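Local coordinates for hypothetical 39.9 kDa protein (Saccharomyces cerevisiae, PDB 2GA8) that acts as an ATP-dependent P-loop kinase that could be involved in assembly of the endoplasmic reticulum membrane, at residues V222-K225 with L226-F230. Numbering follows the deposited sequence.
Sequences VFEK and LSKTF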
ATOM      1  N   VAL A 222      -3.508  19.538 -16.298  1.00 15.94           N
ATOM      2  CA  VAL A 222      -2.826  18.829 -15.221  1.00 14.63           C
ATOM      3  C   VAL A 222      -1.711  17.945 -15.788  1.00 13.83           C
ATOM      4  O   VAL A 222      -0.641  17.829 -15.193  1.00 13.84           O
ATOM      5  CB  VAL A 222      -3.814  17.965 -14.386  1.00 14.53           C
ATOM      6  CG1 VAL A 222      -4.409  16.856 -15.232  1.00 15.03           C
ATOM      7  CG2 VAL A 222      -3.092  17.393 -13.165  1.00 14.64           C
ATOM      8  N   PHE A 223      -1.946  17.339 -16.943  1.00 13.93           N
ATOM      9  CA  PHE A 223      -0.920  16.488 -17.537  1.00 14.09           C
ATOM     10  C   PHE A 223       0.286  17.287 -18.028  1.00 14.18           C
ATOM     11  O   PHE A 223       1.421  16.807 -17.968  1.00 14.94           O
ATOM     12  CB  PHE A 223      -1.512  15.644 -18.664  1.00 15.91           C
ATOM     13  CG  PHE A 223      -2.523  14.634 -18.195  1.00 14.39           C
ATOM     14  CD1 PHE A 223      -2.354  13.977 -16.978  1.00 15.24           C
ATOM     15  CD2 PHE A 223      -3.625  14.311 -18.983  1.00 17.83           C
ATOM     16  CE1 PHE A 223      -3.263  13.013 -16.550  1.00 16.06           C
ATOM     17  CE2 PHE A 223      -4.542  13.346 -18.566  1.00 19.57           C
ATOM     18  CZ  PHE A 223      -4.358  12.694 -17.344  1.00 18.65           C
ATOM     19  N   GLU A 224       0.043  18.501 -18.511  1.00 15.16           N
ATOM     20  CA  GLU A 224       1.124  19.366 -18.979  1.00 16.92           C
ATOM     21  C   GLU A 224       1.998  19.735 -17.778  1.00 15.96           C
ATOM     22  O   GLU A 224       3.228  19.647 -17.828  1.00 14.86           O
ATOM     23  CB  GLU A 224       0.544  20.643 -19.597  1.00 19.85           C
ATOM     24  CG  GLU A 224       1.580  21.614 -20.136  1.00 27.91           C
ATOM     25  CD  GLU A 224       2.075  21.228 -21.514  1.00 31.97           C
ATOM     26  OE1 GLU A 224       1.224  21.023 -22.403  1.00 34.97           O
ATOM     27  OE2 GLU A 224       3.307  21.138 -21.710  1.00 36.21           O
ATOM     28  N   LYS A 225       1.350  20.137 -16.691  1.00 15.12           N
ATOM     29  CA  LYS A 225       2.063  20.522 -15.476  1.00 13.81           C
ATOM     30  C   LYS A 225       2.894  19.383 -14.895  1.00 13.50           C
ATOM     31  O   LYS A 225       4.057  19.566 -14.542  1.00 13.12           O
ATOM     32  CB  LYS A 225       1.069  20.998 -14.419  1.00 15.30           C
ATOM     33  CG  LYS A 225       0.260  22.211 -14.822  1.00 19.40           C
ATOM     34  CD  LYS A 225      -0.748  22.534 -13.742  1.00 19.30           C
ATOM     35  CE  LYS A 225      -1.691  23.635 -14.161  1.00 20.92           C
ATOM     36  NZ  LYS A 225      -2.731  23.851 -13.122  1.00 21.91           N
ATOM     37  N   LEU A 226       2.300  18.201 -14.784  1.00 13.40           N
ATOM     38  CA  LEU A 226       3.036  17.080 -14.223  1.00 15.00           C
ATOM     39  C   LEU A 226       4.200  16.658 -15.121  1.00 14.41           C
ATOM     40  O   LEU A 226       5.278  16.314 -14.632  1.00 12.17           O
ATOM     41  CB  LEU A 226       2.091  15.896 -13.969  1.00 18.65           C
ATOM     42  CG  LEU A 226       1.538  15.074 -15.129  1.00 23.04           C
ATOM     43  CD1 LEU A 226       2.591  14.074 -15.604  1.00 23.07           C
ATOM     44  CD2 LEU A 226       0.290  14.329 -14.659  1.00 24.01           C
ATOM     45  N   SER A 227       3.982  16.706 -16.432  1.00 14.39           N
ATOM     46  CA  SER A 227       5.000  16.313 -17.402  1.00 15.12           C
ATOM     47  C   SER A 227       6.263  17.156 -17.325  1.00 15.08           C
ATOM     48  O   SER A 227       7.354  16.668 -17.596  1.00 14.94           O
ATOM     49  CB  SER A 227       4.438  16.385 -18.828  1.00 14.33           C
ATOM     50  OG  SER A 227       3.423  15.419 -19.029  1.00 15.14           O
ATOM     51  N   LYS A 228       6.109  18.419 -16.942  1.00 16.04           N
ATOM     52  CA  LYS A 228       7.242  19.331 -16.848  1.00 17.91           C
ATOM     53  C   LYS A 228       7.861  19.389 -15.455  1.00 18.01           C
ATOM     54  O   LYS A 228       8.803  20.141 -15.233  1.00 20.50           O
ATOM     55  CB  LYS A 228       6.807  20.748 -17.243  1.00 21.54           C
ATOM     56  CG  LYS A 228       6.292  20.894 -18.668  1.00 23.47           C
ATOM     57  CD  LYS A 228       7.372  20.565 -19.683  1.00 26.63           C
ATOM     58  CE  LYS A 228       6.914  20.871 -21.101  1.00 27.81           C
ATOM     59  NZ  LYS A 228       7.913  20.411 -22.103  1.00 26.73           N
ATOM     60  N   THR A 229       7.353  18.589 -14.522  1.00 16.92           N
ATOM     61  CA  THR A 229       7.859  18.643 -13.156  1.00 16.46           C
ATOM     62  C   THR A 229       8.368  17.347 -12.524  1.00 16.21           C
ATOM     63  O   THR A 229       8.446  17.246 -11.296  1.00 16.35           O
ATOM     64  CB  THR A 229       6.799  19.265 -12.224  1.00 16.56           C
ATOM     65  OG1 THR A 229       5.565  18.549 -12.357  1.00 14.50           O
ATOM     66  CG2 THR A 229       6.569  20.730 -12.592  1.00 18.10           C
ATOM     67  N   PHE A 230       8.703  16.362 -13.349  1.00 14.13           N
ATOM     68  CA  PHE A 230       9.249  15.112 -12.843  1.00 13.97           C
ATOM     69  C   PHE A 230      10.617  15.489 -12.282  1.00 14.80           C
ATOM     70  O   PHE A 230      11.262  16.414 -12.788  1.00 13.88           O
ATOM     71  CB  PHE A 230       9.413  14.095 -13.976  1.00 13.67           C
ATOM     72  CG  PHE A 230       8.118  13.518 -14.476  1.00 13.59           C
ATOM     73  CD1 PHE A 230       7.322  12.730 -13.643  1.00 11.23           C
ATOM     74  CD2 PHE A 230       7.713  13.723 -15.795  1.00 11.84           C
ATOM     75  CE1 PHE A 230       6.145  12.153 -14.117  1.00 11.68           C
ATOM     76  CE2 PHE A 230       6.538  13.149 -16.278  1.00 12.31           C
ATOM     77  CZ  PHE A 230       5.751  12.361 -15.440  1.00 11.54           C
TER
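With chi1 of -66° Ser227 folds OG back beside its own backbone N, and both atoms close on Phe223 O one turn earlier: the hydroxyl donates to this carbonyl (Ser227 OG to Phe223 O 2.7 Å) while Ser227 N bonds to it at 3.0 Å. Phe223 O is thus gripped twice, by donors on opposite faces of its carbonyl plane; Ser227 OG also pairs with Tyr52 OH. Leu226, with CG wedged between its backbone N and carbonyl carbon (chi1 73°), lies alongside Phe223 and sets Leu226 CD2 at the ring edge, in plane, 3.5 Å from Phe223 CD1. Leu226 N bonds to Val222 O at 3.0 Å, nearly straight (166° at the hydrogen). The helical hydrogen bonding slackens toward the C-terminal end, where Lys228 N reaches Glu224 O at 3.3 Å and only weakly Lys225 O. Thr229 OG1 lies 2.8 Å from Lys225 O and also within reach of Leu226 O. Glu224 and Lys228 run side by side, Glu224 OE2 3.7 Å from Lys228 CE, but the ammonium forms its salt bridge with Glu64. Lys225 extends the other way, to a salt bridge with Asp16 of helix 4-17. This short helix 222-227 thus packs Phe223 and Leu226 on helix 47-58, with Phe223 also touching helix 4-17, and leads through Lys228 and Thr229 into strand 230-231, which pairs in parallel with strand 65-66.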